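Local coordinates for Oxidored_FMN domain-containing protein ([Pseudomonas] geniculata N1, PDB 6L6J) that probably oxidises the amine of 6-hydroxypseudooxynicotine, carrying FMN and a [4Fe-4S] cluster as redox cofactors, at residues I140-I145 with R189-G194; A155-K160 with D213-T218; S270-E275 with L433-A438; I345-C350 with R361-P366. All coordinates share one frame; numbering follows the deposited sequence.

Contact 1 of 4, residues I140-I145 with R189-G194; sequences IDRQDI and RTDDYG
Ile140 O is gripped end-on by the guanidinium of Arg189, with Arg189 NH1 2.8 Å from Ile140 O, almost straight, and NH2 more bent at 3.2 Å from that same oxygen, both in the guanidinium plane. Side-on, through NE and NH2, Arg189 holds both Asp191 oxygens: Arg189 NE to Asp191 OD1 and Arg189 NH2 to Asp191 OD2 at 2.7 Å. A second arginine, Arg142, meets Asp192 in a paired salt bridge, NH1 to OD2 and NH2 to OD1, the second modelled too short for its length to be trusted. This network fastens the start of barrel helix 142-162 to the loop leading into helix 197-215, at the C-terminal end of the TIM-barrel strands. Replacing Arg189 by a methionine would probably leave Ile140 O without these two donors and the Asp191 carboxylate without its closest positive mate. Next to the charged groups, Ile145 CD1 sits over the centre of the Tyr193 ring, 3.8 Å from its centroid, in a CH-pi contact. Swung beside its backbone N (chi1 -71°), that ring reaches Ile145 while its OH bonds Glu206 farther out. Phe181 of helix 177-182 packs on Ile140, Ile145, Arg189 and Tyr193.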
# COMPACT_ATOMS: atom_id res chain seq x y z
N ILE A 140 10.82 28.57 15.25
CA ILE A 140 12.30 28.56 15.02
C ILE A 140 12.82 30.01 14.85
O ILE A 140 12.16 30.80 14.17
CB ILE A 140 12.72 27.59 13.88
CG1 ILE A 140 12.11 27.91 12.51
CG2 ILE A 140 12.43 26.15 14.27
CD1 ILE A 140 12.66 27.03 11.39
N ASP A 141 13.93 30.32 15.53
CA ASP A 141 14.82 31.49 15.33
C ASP A 141 15.24 31.61 13.87
O ASP A 141 15.14 30.59 13.15
CB ASP A 141 16.19 31.29 16.01
CG ASP A 141 16.25 31.51 17.51
OD1 ASP A 141 15.22 31.87 18.09
OD2 ASP A 141 17.35 31.33 18.08
N ARG A 142 15.86 32.75 13.52
CA ARG A 142 16.69 32.95 12.28
C ARG A 142 17.97 32.09 12.37
O ARG A 142 18.37 31.51 11.36
CB ARG A 142 17.00 34.44 12.08
CG ARG A 142 15.79 35.34 12.27
CD ARG A 142 15.66 36.57 11.37
NE ARG A 142 16.09 36.35 9.99
CZ ARG A 142 15.51 36.86 8.91
NH1 ARG A 142 16.00 36.57 7.71
NH2 ARG A 142 14.45 37.64 9.02
N GLN A 143 18.60 32.00 13.53
CA GLN A 143 19.80 31.16 13.75
C GLN A 143 19.45 29.67 13.56
O GLN A 143 20.26 28.93 13.02
CB GLN A 143 20.41 31.44 15.13
CG GLN A 143 21.75 30.74 15.37
CD GLN A 143 22.81 31.05 14.33
OE1 GLN A 143 23.27 32.18 14.18
NE2 GLN A 143 23.21 30.02 13.59
N ASP A 144 18.26 29.25 13.97
CA ASP A 144 17.76 27.86 13.75
C ASP A 144 17.59 27.62 12.24
O ASP A 144 17.89 26.51 11.79
CB ASP A 144 16.44 27.62 14.50
CG ASP A 144 16.58 27.60 16.00
OD1 ASP A 144 17.40 26.82 16.49
OD2 ASP A 144 15.83 28.34 16.68
N ILE A 145 17.12 28.63 11.48
CA ILE A 145 16.95 28.57 10.00
C ILE A 145 18.32 28.41 9.32
O ILE A 145 18.43 27.56 8.38
CB ILE A 145 16.19 29.81 9.47
CG1 ILE A 145 14.75 29.82 9.99
CG2 ILE A 145 16.24 29.87 7.95
CD1 ILE A 145 13.82 30.71 9.22
N ARG A 189 4.28 33.68 10.65
CA ARG A 189 5.45 34.53 10.95
C ARG A 189 5.25 35.93 10.37
O ARG A 189 4.47 36.08 9.38
CB ARG A 189 6.71 33.87 10.38
CG ARG A 189 7.04 32.50 10.95
CD ARG A 189 8.28 31.95 10.28
NE ARG A 189 9.48 32.66 10.71
CZ ARG A 189 10.31 32.27 11.68
NH1 ARG A 189 10.07 31.16 12.36
NH2 ARG A 189 11.37 33.00 11.97
N THR A 190 5.95 36.91 10.94
CA THR A 190 5.90 38.34 10.52
C THR A 190 7.28 38.85 10.08
O THR A 190 7.40 40.08 9.87
CB THR A 190 5.32 39.18 11.67
OG1 THR A 190 6.19 39.03 12.78
CG2 THR A 190 3.92 38.75 12.05
N ASP A 191 8.27 37.95 9.95
CA ASP A 191 9.66 38.25 9.47
C ASP A 191 9.71 37.98 7.95
O ASP A 191 8.64 37.83 7.33
CB ASP A 191 10.70 37.49 10.31
CG ASP A 191 10.71 35.97 10.14
OD1 ASP A 191 9.77 35.43 9.51
OD2 ASP A 191 11.66 35.35 10.63
N ASP A 192 10.91 37.92 7.34
CA ASP A 192 11.07 37.80 5.86
C ASP A 192 10.82 36.34 5.39
O ASP A 192 10.79 36.12 4.15
CB ASP A 192 12.40 38.36 5.33
CG ASP A 192 13.56 38.31 6.29
OD1 ASP A 192 13.45 38.96 7.38
OD2 ASP A 192 14.55 37.62 5.96
N TYR A 193 10.57 35.40 6.30
CA TYR A 193 10.13 34.02 5.96
C TYR A 193 8.62 33.83 6.14
O TYR A 193 8.17 32.67 6.05
CB TYR A 193 10.90 33.00 6.79
CG TYR A 193 12.35 32.87 6.40
CD1 TYR A 193 13.32 33.65 7.01
CD2 TYR A 193 12.76 31.95 5.45
CE1 TYR A 193 14.65 33.54 6.67
CE2 TYR A 193 14.09 31.81 5.10
CZ TYR A 193 15.04 32.62 5.71
OH TYR A 193 16.37 32.49 5.39
N GLY A 194 7.86 34.91 6.33
CA GLY A 194 6.39 34.84 6.44
C GLY A 194 5.69 36.05 5.85
O GLY A 194 6.36 37.07 5.62

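Contact 2 of 4, residues A155-K160 with D213-T218; sequences AALRAK and DAVGDT
Two neighbouring outer helices of the TIM barrel, 142-162 and 197-215, pack together near their C-terminal ends, with a small apolar patch beside a polar link at the surface. The two flank strand 166-171 in chain order, and Ala156 also touches Val167 of that strand, which places the patch against the barrel wall. At the apolar centre, Val215 CG1, anti to its carbonyl carbon (chi1 -48°), is directed at the backbone of helix 142-162 and lies 3.7 Å from Ala156 CB. Leu157 comes in alongside: CD2 approaches Val215 CG1 at 4.4 Å, while CG reaches Ala214 CB. The nearest CA atoms are those of Leu157 and Val215, 6.3 Å apart, consistent with the small side chains of Ala156 and Ala214 between the helices. One turn after Ala156, Lys160 leaves its helix with CG anti to the backbone N (chi1 -156°) and stretches across Val215, its CE 4.0 Å from Val215 CA, before bending toward the following loop. The amine has two partners there: NZ donates to Thr218 OG1 at 2.7 Å and makes a salt bridge to Asp217 OD1 at 3.6 Å. Cutting Lys160 back to an alanine is likely to uncover part of Val215 and leave Asp217 without this positive partner and Thr218 OG1 without its donor. Thr218 N adds a weak hydrogen bond to Asp217 OD1, at 3.2 Å.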
# COMPACT_ATOMS: atom_id res chain seq x y z
N ALA A 155 24.00 17.11 4.74
CA ALA A 155 23.36 15.83 4.37
C ALA A 155 23.48 15.59 2.85
O ALA A 155 23.59 14.40 2.47
CB ALA A 155 21.91 15.82 4.81
N ALA A 156 23.42 16.64 2.02
CA ALA A 156 23.58 16.52 0.55
C ALA A 156 25.01 16.07 0.24
O ALA A 156 25.15 15.10 -0.54
CB ALA A 156 23.25 17.81 -0.16
N LEU A 157 26.00 16.70 0.89
CA LEU A 157 27.44 16.33 0.78
C LEU A 157 27.62 14.86 1.17
O LEU A 157 28.23 14.12 0.38
CB LEU A 157 28.31 17.28 1.60
CG LEU A 157 28.45 18.68 0.99
CD1 LEU A 157 29.01 19.69 1.98
CD2 LEU A 157 29.29 18.65 -0.27
N ARG A 158 27.06 14.42 2.30
CA ARG A 158 27.16 13.02 2.78
C ARG A 158 26.59 12.07 1.71
O ARG A 158 27.21 11.00 1.47
CB ARG A 158 26.43 12.83 4.11
CG ARG A 158 27.11 13.47 5.31
CD ARG A 158 26.47 13.05 6.63
NE ARG A 158 26.98 13.87 7.73
CZ ARG A 158 26.46 15.04 8.11
NH1 ARG A 158 25.38 15.54 7.53
NH2 ARG A 158 27.04 15.72 9.08
N ALA A 159 25.47 12.45 1.09
CA ALA A 159 24.80 11.64 0.04
C ALA A 159 25.71 11.48 -1.18
O ALA A 159 25.74 10.39 -1.75
CB ALA A 159 23.47 12.26 -0.32
N LYS A 160 26.41 12.55 -1.59
CA LYS A 160 27.40 12.52 -2.70
C LYS A 160 28.47 11.46 -2.39
O LYS A 160 28.63 10.56 -3.20
CB LYS A 160 28.03 13.91 -2.90
CG LYS A 160 28.61 14.19 -4.28
CD LYS A 160 29.63 15.31 -4.26
CE LYS A 160 29.64 16.20 -5.49
NZ LYS A 160 30.75 15.84 -6.39
N ASP A 213 24.44 24.11 -5.16
CA ASP A 213 25.84 24.60 -5.06
C ASP A 213 26.69 23.50 -4.42
O ASP A 213 27.82 23.30 -4.85
CB ASP A 213 25.94 25.93 -4.29
CG ASP A 213 25.00 27.02 -4.83
OD1 ASP A 213 24.62 26.95 -6.05
OD2 ASP A 213 24.62 27.92 -4.01
N ALA A 214 26.11 22.77 -3.47
CA ALA A 214 26.80 21.71 -2.70
C ALA A 214 27.21 20.55 -3.62
O ALA A 214 28.39 20.19 -3.59
CB ALA A 214 25.92 21.27 -1.56
N VAL A 215 26.28 19.96 -4.39
CA VAL A 215 26.49 18.62 -5.03
C VAL A 215 26.10 18.62 -6.52
O VAL A 215 26.09 17.51 -7.09
CB VAL A 215 25.69 17.53 -4.29
CG1 VAL A 215 25.90 17.60 -2.79
CG2 VAL A 215 24.20 17.56 -4.61
N GLY A 216 25.82 19.79 -7.12
CA GLY A 216 25.16 19.92 -8.43
C GLY A 216 26.04 19.56 -9.62
O GLY A 216 25.47 19.27 -10.68
N ASP A 217 27.37 19.61 -9.47
CA ASP A 217 28.35 19.33 -10.56
C ASP A 217 28.15 17.89 -11.05
O ASP A 217 28.11 17.71 -12.27
CB ASP A 217 29.81 19.62 -10.14
CG ASP A 217 30.19 19.22 -8.71
OD1 ASP A 217 29.31 18.75 -7.94
OD2 ASP A 217 31.40 19.39 -8.36
N THR A 218 27.97 16.92 -10.14
CA THR A 218 27.96 15.46 -10.43
C THR A 218 26.64 14.77 -10.01
O THR A 218 26.35 13.68 -10.55
CB THR A 218 29.13 14.77 -9.71
OG1 THR A 218 29.04 15.08 -8.32
CG2 THR A 218 30.47 15.19 -10.27

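Contact 3 of 4, residues S270-E275 with L433-A438; sequences SRFFEE and LPRLSA
Arg271 and Arg435 bring their CA atoms within 4.5 Å of each other, where a type II turn from Leu433 to Leu436 meets an irregular loop and Arg271 CA makes a CA-H...O contact with Arg435 O at 3.3 Å. Arg435 CG sits between its backbone N and carbonyl carbon (chi1 66°) and the chain bends at chi2 and chi3, which brings NE back to donate to Arg271 O at 2.8 Å, nearly straight (168°). Phe272 comes over one face of that guanidinium, CE1 3.4 Å from Arg435 CZ, the ring and guanidinium planes 38° apart. Arg271 runs beside Leu436, its CD 3.9 Å from Leu436 CD2. Nearby, Ser270 OG lies 3.5 Å from Ala438 CB and donates to Ile345 O. One water donates to both Ser270 OG and Arg435 O and accepts from Ala438 N. The contact joins the FMN-binding barrel to the Rossmann-like domain, and two acids, Asp539 on Arg435 NH1 and Glu566 on Arg271 NE, come from the range of the OYE-like second alpha/beta domain. Each arginine is probably charge-balanced in this way, which would let these like charges share an interface.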
# COMPACT_ATOMS: atom_id res chain seq x y z
N SER A 270 -7.57 1.78 -4.51
CA SER A 270 -8.38 1.42 -5.71
C SER A 270 -9.89 1.53 -5.43
O SER A 270 -10.65 1.68 -6.41
CB SER A 270 -8.02 0.05 -6.25
OG SER A 270 -8.56 -0.99 -5.45
N ARG A 271 -10.31 1.47 -4.16
CA ARG A 271 -11.72 1.75 -3.74
C ARG A 271 -12.19 3.17 -4.16
O ARG A 271 -13.41 3.43 -4.21
CB ARG A 271 -11.90 1.54 -2.23
CG ARG A 271 -12.03 0.08 -1.81
CD ARG A 271 -12.87 -0.13 -0.58
NE ARG A 271 -12.15 0.19 0.64
CZ ARG A 271 -12.68 0.19 1.87
NH1 ARG A 271 -13.96 -0.10 2.07
NH2 ARG A 271 -11.90 0.46 2.90
N PHE A 272 -11.28 4.11 -4.43
CA PHE A 272 -11.64 5.54 -4.57
C PHE A 272 -10.89 6.22 -5.73
O PHE A 272 -11.37 7.27 -6.17
CB PHE A 272 -11.43 6.23 -3.23
CG PHE A 272 -12.29 5.69 -2.12
CD1 PHE A 272 -13.66 5.90 -2.12
CD2 PHE A 272 -11.73 4.95 -1.08
CE1 PHE A 272 -14.46 5.40 -1.10
CE2 PHE A 272 -12.52 4.45 -0.06
CZ PHE A 272 -13.88 4.67 -0.07
N PHE A 273 -9.76 5.67 -6.20
CA PHE A 273 -9.00 6.25 -7.33
C PHE A 273 -8.81 5.17 -8.40
O PHE A 273 -8.94 4.03 -8.03
CB PHE A 273 -7.71 6.86 -6.79
CG PHE A 273 -7.92 7.89 -5.70
CD1 PHE A 273 -8.19 7.50 -4.40
CD2 PHE A 273 -7.82 9.25 -5.97
CE1 PHE A 273 -8.38 8.44 -3.39
CE2 PHE A 273 -8.01 10.19 -4.97
CZ PHE A 273 -8.29 9.79 -3.68
N GLU A 274 -8.57 5.54 -9.66
CA GLU A 274 -8.01 4.63 -10.72
C GLU A 274 -6.74 5.27 -11.30
O GLU A 274 -6.33 6.34 -10.80
CB GLU A 274 -9.06 4.28 -11.79
CG GLU A 274 -8.79 2.96 -12.59
CD GLU A 274 -8.67 1.61 -11.86
OE1 GLU A 274 -8.67 1.58 -10.61
OE2 GLU A 274 -8.56 0.59 -12.53
N GLU A 275 -6.12 4.61 -12.28
CA GLU A 275 -4.83 5.00 -12.90
C GLU A 275 -4.80 6.47 -13.31
O GLU A 275 -5.78 6.97 -13.81
CB GLU A 275 -4.56 4.19 -14.16
CG GLU A 275 -3.98 2.83 -13.87
CD GLU A 275 -3.34 2.23 -15.10
OE1 GLU A 275 -2.18 2.64 -15.45
OE2 GLU A 275 -4.03 1.37 -15.71
N LEU A 433 -18.54 -6.87 -5.11
CA LEU A 433 -19.06 -5.85 -4.15
C LEU A 433 -18.56 -4.47 -4.57
O LEU A 433 -17.48 -4.34 -5.14
CB LEU A 433 -18.60 -6.17 -2.73
CG LEU A 433 -19.20 -7.41 -2.08
CD1 LEU A 433 -18.56 -7.65 -0.73
CD2 LEU A 433 -20.71 -7.29 -1.96
N PRO A 434 -19.30 -3.38 -4.26
CA PRO A 434 -18.90 -2.04 -4.71
C PRO A 434 -17.49 -1.66 -4.22
O PRO A 434 -17.18 -1.82 -3.05
CB PRO A 434 -19.95 -1.11 -4.10
CG PRO A 434 -21.13 -2.00 -3.83
CD PRO A 434 -20.52 -3.34 -3.45
N ARG A 435 -16.70 -1.20 -5.18
CA ARG A 435 -15.34 -0.59 -5.13
C ARG A 435 -14.26 -1.61 -4.75
O ARG A 435 -13.12 -1.17 -4.58
CB ARG A 435 -15.32 0.78 -4.43
CG ARG A 435 -15.63 0.84 -2.95
CD ARG A 435 -16.49 2.06 -2.62
NE ARG A 435 -16.03 3.25 -3.31
CZ ARG A 435 -16.71 4.38 -3.46
NH1 ARG A 435 -17.89 4.53 -2.90
NH2 ARG A 435 -16.18 5.39 -4.13
N LEU A 436 -14.56 -2.90 -4.88
CA LEU A 436 -13.59 -3.99 -4.61
C LEU A 436 -13.21 -4.69 -5.91
O LEU A 436 -12.68 -5.79 -5.85
CB LEU A 436 -14.21 -5.00 -3.64
CG LEU A 436 -14.26 -4.60 -2.17
CD1 LEU A 436 -14.41 -5.84 -1.32
CD2 LEU A 436 -13.03 -3.80 -1.74
N SER A 437 -13.45 -4.07 -7.05
CA SER A 437 -13.30 -4.69 -8.40
C SER A 437 -11.84 -5.04 -8.67
O SER A 437 -11.60 -6.20 -9.09
CB SER A 437 -13.84 -3.80 -9.47
OG SER A 437 -13.89 -4.50 -10.68
N ALA A 438 -10.92 -4.08 -8.51
CA ALA A 438 -9.46 -4.25 -8.75
C ALA A 438 -8.88 -5.46 -7.97
O ALA A 438 -7.88 -6.00 -8.42
CB ALA A 438 -8.72 -3.00 -8.35
O HOH W 1 -11.05 -1.78 -6.28

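Contact 4 of 4, residues I345-C350 with R361-P366; sequences IGCNAC and RCTQNP. With SF4 (iron/sulfur cluster), chain C; FMN (flavin mononucleotide), chain B.
The [4Fe-4S] site lies between these two segments, which supply three of its four cysteine ligands; Cys344, just before Ile345, completes the set, a run of three cysteines with two residues between each, followed by a later one. Iron FE1 is bound by Cys347 SG at 2.2 Å and iron FE4 by Cys350 SG at 2.1 Å, while Cys362 SG reaches iron FE3 from the other segment. Cys362 SG stands anti to its backbone N (chi1 179°), which extends it toward the cluster, and it accepts a hydrogen bond from Asn365 N at 3.4 Å and a weak one from Gln364 N. Buried residues, apolar and polar, mix around the cluster. Ile345 spreads its branches over the second segment, CD1 against Thr363 CG2 at 4.0 Å and CG2 against Gln364 CG, while the Gln364 amide turns to Glu343 O. Cys350 CA makes a CA-H...O contact with Arg361 O at 3.1 Å. Helices 441-450 and 653-666 pack on Thr363. Cys350 also borders the flavin: its SG is 4.0 Å from FMN C8M, and its O 3.9 Å from FMN C7M. N-H donors on Cys362 SG probably help to stabilise that thiolate, and the placing of Cys350, cluster ligand and neighbour of the flavin methyl groups, is consistent with electron transfer from FMN to the cluster, as in related iron-sulfur flavoproteins.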
# COMPACT_ATOMS: atom_id res chain seq x y z
N ILE A 345 -3.35 -3.78 -6.95
CA ILE A 345 -4.83 -3.78 -6.79
C ILE A 345 -5.25 -2.61 -5.93
O ILE A 345 -6.45 -2.46 -5.74
CB ILE A 345 -5.32 -5.13 -6.24
CG1 ILE A 345 -4.99 -5.30 -4.74
CG2 ILE A 345 -4.76 -6.27 -7.10
CD1 ILE A 345 -5.50 -6.59 -4.13
N GLY A 346 -4.30 -1.84 -5.40
CA GLY A 346 -4.58 -0.62 -4.62
C GLY A 346 -5.25 -0.88 -3.29
O GLY A 346 -6.00 -0.01 -2.87
N CYS A 347 -4.92 -2.01 -2.63
CA CYS A 347 -5.46 -2.42 -1.29
C CYS A 347 -4.81 -1.60 -0.18
O CYS A 347 -5.43 -1.53 0.92
CB CYS A 347 -5.23 -3.90 -1.00
SG CYS A 347 -3.48 -4.36 -1.09
N ASN A 348 -3.64 -1.03 -0.47
CA ASN A 348 -2.80 -0.23 0.47
C ASN A 348 -2.43 -1.04 1.73
O ASN A 348 -2.17 -0.43 2.79
CB ASN A 348 -3.48 1.10 0.82
CG ASN A 348 -3.28 2.16 -0.24
OD1 ASN A 348 -2.70 1.90 -1.30
ND2 ASN A 348 -3.77 3.37 0.03
N ALA A 349 -2.32 -2.37 1.63
CA ALA A 349 -1.76 -3.23 2.69
C ALA A 349 -0.27 -2.91 2.90
O ALA A 349 0.22 -3.13 4.03
CB ALA A 349 -2.00 -4.68 2.35
N CYS A 350 0.45 -2.43 1.86
CA CYS A 350 1.86 -1.94 1.94
C CYS A 350 1.92 -0.70 2.85
O CYS A 350 2.75 -0.63 3.76
CB CYS A 350 2.42 -1.61 0.55
SG CYS A 350 1.31 -0.65 -0.52
N ARG A 361 4.80 -5.10 3.33
CA ARG A 361 4.33 -6.33 2.64
C ARG A 361 3.47 -5.92 1.44
O ARG A 361 3.07 -4.75 1.40
CB ARG A 361 3.50 -7.23 3.58
CG ARG A 361 2.06 -6.77 3.76
CD ARG A 361 1.42 -7.35 4.99
NE ARG A 361 1.26 -8.80 4.87
CZ ARG A 361 0.84 -9.58 5.86
NH1 ARG A 361 0.57 -9.06 7.05
NH2 ARG A 361 0.72 -10.89 5.66
N CYS A 362 3.15 -6.87 0.56
CA CYS A 362 2.30 -6.66 -0.64
C CYS A 362 1.35 -7.85 -0.83
O CYS A 362 1.79 -9.00 -0.80
CB CYS A 362 3.14 -6.48 -1.90
SG CYS A 362 2.15 -6.25 -3.41
N THR A 363 0.06 -7.55 -1.02
CA THR A 363 -0.98 -8.58 -1.27
C THR A 363 -0.62 -9.41 -2.52
O THR A 363 -0.87 -10.68 -2.51
CB THR A 363 -2.34 -7.90 -1.41
OG1 THR A 363 -2.44 -7.05 -0.27
CG2 THR A 363 -3.47 -8.91 -1.51
N GLN A 364 -0.10 -8.73 -3.56
CA GLN A 364 0.11 -9.34 -4.90
C GLN A 364 1.44 -10.07 -4.90
O GLN A 364 1.49 -11.20 -5.42
CB GLN A 364 0.07 -8.30 -6.02
CG GLN A 364 -1.31 -7.95 -6.56
CD GLN A 364 -1.91 -9.07 -7.37
OE1 GLN A 364 -2.11 -10.18 -6.86
NE2 GLN A 364 -2.23 -8.80 -8.63
N ASN A 365 2.46 -9.47 -4.29
CA ASN A 365 3.86 -9.95 -4.34
C ASN A 365 4.32 -10.30 -2.92
O ASN A 365 4.97 -9.49 -2.27
CB ASN A 365 4.73 -8.89 -5.03
CG ASN A 365 6.21 -9.20 -5.02
OD1 ASN A 365 6.62 -10.37 -4.93
ND2 ASN A 365 7.01 -8.14 -5.07
N PRO A 366 4.03 -11.52 -2.40
CA PRO A 366 4.49 -11.92 -1.06
C PRO A 366 5.99 -11.68 -0.76
O PRO A 366 6.32 -11.48 0.43
CB PRO A 366 4.20 -13.43 -1.03
CG PRO A 366 3.00 -13.58 -1.96
CD PRO A 366 3.25 -12.58 -3.07
FE1 SF4 C . -1.89 -3.82 -2.50
FE2 SF4 C . -0.34 -2.51 -4.74
FE3 SF4 C . 0.86 -4.74 -3.16
FE4 SF4 C . 0.53 -2.00 -1.92
S1 SF4 C . 1.46 -2.74 -3.63
S2 SF4 C . -0.10 -3.98 -1.41
S3 SF4 C . -1.29 -1.80 -2.96
S4 SF4 C . -0.89 -4.50 -4.25
N1 FMN B . 6.35 9.26 -0.65
C2 FMN B . 7.39 10.01 -0.14
O2 FMN B . 7.60 11.11 -0.65
N3 FMN B . 8.20 9.61 0.84
C4 FMN B . 8.05 8.40 1.41
O4 FMN B . 8.80 8.04 2.32
C4A FMN B . 6.94 7.53 0.95
N5 FMN B . 6.72 6.30 1.49
C5A FMN B . 5.75 5.52 0.98
C6 FMN B . 5.57 4.23 1.48
C7 FMN B . 4.58 3.43 0.93
C7M FMN B . 4.37 2.09 1.52
C8 FMN B . 3.75 3.90 -0.18
C8M FMN B . 2.65 3.06 -0.76
C9 FMN B . 3.91 5.17 -0.68
C9A FMN B . 4.89 6.00 -0.16
N10 FMN B . 5.10 7.28 -0.70
C10 FMN B . 6.11 8.04 -0.16
C1' FMN B . 4.29 7.83 -1.83
C2' FMN B . 4.80 7.29 -3.16
O2' FMN B . 6.09 7.84 -3.36
C3' FMN B . 3.93 7.68 -4.32
O3' FMN B . 3.97 9.10 -4.47
C4' FMN B . 2.47 7.23 -4.19
O4' FMN B . 2.42 5.86 -3.70
C5' FMN B . 1.73 7.37 -5.51
O5' FMN B . 2.36 6.54 -6.47
P FMN B . 1.81 5.04 -6.75
O1P FMN B . 0.41 5.21 -7.29
O2P FMN B . 2.80 4.52 -7.73
O3P FMN B . 1.85 4.34 -5.40

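In the fold
Contacts 1 and 2 both use helix 142-162 of the FMN-binding barrel, about 25 Å apart by their centres, and join its two ends to the neighbouring 197-215 region on the outside of the barrel. Contacts 3 and 4 belong to the cofactor centre instead: their centres are about 14 Å apart and they touch directly, Ser270 OG lying 2.6 Å from Ile345 O and Ser270 N 2.9 Å from Gly346 O. The loop 270-275 is thus probably hydrogen-bonded to the cluster-binding segment through both Ser270 pairs, while it meets the Rossmann-like domain, and the Ser270 side chain is about 8 Å from the cluster. Thr363 of contact 4 has its side chain about 10 Å from ADP. Contact 1 stands about 42 Å from contact 4, centre to centre.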